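Local atomic coordinates of Alpha/beta hydrolase fold-3 domain-containing protein (Enterococcus faecalis, PDB entry 2QRU), a protein that is not functionally characterised but adopts the alpha/beta hydrolase fold and probably acts as a hydrolase. Residues Y108-L113 / L127-G132. Residues are numbered along the deposited sequence; the frame is centred on the assembly and turned at random.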
# COMPACT_ATOMS: atom_id res chain seq x y z
N TYR A 108 0.01 1.35 4.67
CA TYR A 108 0.61 2.42 5.47
C TYR A 108 0.66 3.72 4.63
O TYR A 108 0.26 4.82 5.11
CB TYR A 108 2.00 1.99 5.90
CG TYR A 108 2.76 3.10 6.61
CD1 TYR A 108 2.44 3.48 7.91
CD2 TYR A 108 3.79 3.79 5.96
CE1 TYR A 108 3.16 4.54 8.57
CE2 TYR A 108 4.50 4.83 6.60
CZ TYR A 108 4.18 5.20 7.92
OH TYR A 108 4.84 6.23 8.59
N LEU A 109 1.15 3.60 3.40
CA LEU A 109 1.26 4.74 2.50
C LEU A 109 -0.12 5.35 2.27
O LEU A 109 -0.28 6.57 2.37
CB LEU A 109 1.94 4.33 1.18
CG LEU A 109 3.43 4.00 1.30
CD1 LEU A 109 3.88 3.45 -0.08
CD2 LEU A 109 4.31 5.20 1.80
N MSE A 110 -1.12 4.51 2.02
CA MSE A 110 -2.50 4.98 1.81
C MSE A 110 -3.03 5.81 2.99
O MSE A 110 -3.64 6.91 2.85
CB MSE A 110 -3.43 3.78 1.60
CG MSE A 110 -4.93 4.17 1.76
SE MSE A 110 -5.95 2.50 1.53
CE MSE A 110 -5.64 1.79 3.35
N LEU A 111 -2.77 5.30 4.20
CA LEU A 111 -3.27 5.97 5.40
C LEU A 111 -2.54 7.30 5.65
O LEU A 111 -3.17 8.32 5.98
CB LEU A 111 -3.18 5.03 6.60
CG LEU A 111 -4.13 3.83 6.47
CD1 LEU A 111 -3.76 2.74 7.52
CD2 LEU A 111 -5.59 4.25 6.63
N GLN A 112 -1.22 7.30 5.43
CA GLN A 112 -0.46 8.53 5.54
C GLN A 112 -0.92 9.53 4.47
O GLN A 112 -1.14 10.69 4.78
CB GLN A 112 1.05 8.28 5.39
CG GLN A 112 1.65 7.54 6.60
CD GLN A 112 1.80 8.45 7.83
OE1 GLN A 112 1.68 9.67 7.74
NE2 GLN A 112 2.03 7.83 8.99
N LEU A 113 -1.12 9.07 3.25
CA LEU A 113 -1.58 9.96 2.15
C LEU A 113 -2.93 10.57 2.53
O LEU A 113 -3.17 11.78 2.37
CB LEU A 113 -1.70 9.14 0.87
CG LEU A 113 -2.28 9.88 -0.35
CD1 LEU A 113 -1.46 11.14 -0.70
CD2 LEU A 113 -2.32 8.93 -1.52
N LEU A 127 -11.60 3.57 1.76
CA LEU A 127 -10.25 3.02 1.85
C LEU A 127 -10.31 1.50 1.90
O LEU A 127 -11.27 0.96 2.49
CB LEU A 127 -9.58 3.50 3.13
CG LEU A 127 -9.54 5.03 3.42
CD1 LEU A 127 -9.00 5.24 4.83
CD2 LEU A 127 -8.64 5.67 2.32
N VAL A 128 -9.34 0.79 1.31
CA VAL A 128 -9.32 -0.67 1.41
C VAL A 128 -7.90 -1.03 1.84
O VAL A 128 -6.93 -0.72 1.15
CB VAL A 128 -9.69 -1.35 0.05
CG1 VAL A 128 -9.59 -2.88 0.16
CG2 VAL A 128 -11.10 -0.91 -0.43
N ASN A 129 -7.79 -1.59 3.04
CA ASN A 129 -6.51 -1.96 3.64
C ASN A 129 -6.31 -3.48 3.61
O ASN A 129 -7.06 -4.21 4.27
CB ASN A 129 -6.52 -1.55 5.11
CG ASN A 129 -5.33 -2.10 5.83
OD1 ASN A 129 -4.21 -1.89 5.39
ND2 ASN A 129 -5.56 -2.79 6.94
N PHE A 130 -5.31 -3.93 2.86
CA PHE A 130 -4.82 -5.32 2.93
C PHE A 130 -3.58 -5.32 3.81
O PHE A 130 -2.50 -4.93 3.34
CB PHE A 130 -4.50 -5.81 1.53
CG PHE A 130 -5.73 -6.19 0.77
CD1 PHE A 130 -6.25 -7.49 0.90
CD2 PHE A 130 -6.33 -5.29 -0.07
CE1 PHE A 130 -7.44 -7.86 0.20
CE2 PHE A 130 -7.49 -5.64 -0.78
CZ PHE A 130 -8.05 -6.91 -0.65
N TYR A 131 -3.77 -5.70 5.09
CA TYR A 131 -2.68 -5.96 6.05
C TYR A 131 -1.57 -4.87 6.08
O TYR A 131 -0.36 -5.15 6.14
CB TYR A 131 -2.13 -7.39 5.89
CG TYR A 131 -1.97 -7.88 4.46
CD1 TYR A 131 -0.84 -7.56 3.72
CD2 TYR A 131 -2.97 -8.65 3.85
CE1 TYR A 131 -0.69 -8.03 2.39
CE2 TYR A 131 -2.84 -9.10 2.52
CZ TYR A 131 -1.70 -8.78 1.80
OH TYR A 131 -1.58 -9.30 0.49
N GLY A 132 -2.04 -3.62 6.08
CA GLY A 132 -1.14 -2.48 6.30
C GLY A 132 -0.96 -2.19 7.79
O GLY A 132 -1.23 -3.04 8.67
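The ring of Y108, which meets G132 across the contact through its backbone N (4.3 Å from G132 CA), leads away from the strand: one face takes Q112 CG near its rim, the ring of Y133 meets it with planes at about 20°, and OH is hydrogen-bonded to Y200 O. The N129 amide is fixed at both ends. Its OD1 accepts G132 N at 2.9 Å, with the donor somewhat tilted from the carbonyl plane. The N-H...O angle is bent to 137°; acceptance from the backbone three residues on makes this an Asx motif that closes the turn after the strand. Its ND2 is engaged by S215 OG and S229 OG, so both polar ends of this buried amide have partners.

Van der Waals contact, without a hydrogen bond between the segments, joins helix to strand. M110, a selenomethionine, runs extended with CG anti to the backbone N, then bends at chi3 (79°). That bend lays its end along the strand backbone: SE lies 3.4 Å from V128 O, and CE lies 3.9 Å from N129 CB. L127 receives two helix residues on its two methyls, CD2 at 4.0 Å from M110 CG and CD1 at 4.0 Å from L111 CD2.

The axes approach to 9.2 Å at 149°, so the helix runs roughly antiparallel to strand 127-130. Helix 105-119 connects strands 98-103 and 127-130 in a beta-alpha-beta crossover of the alpha/beta hydrolase fold, packing here on the second strand; it starts within a GxSxG pattern (G102, S104, G106) consistent with a nucleophile elbow.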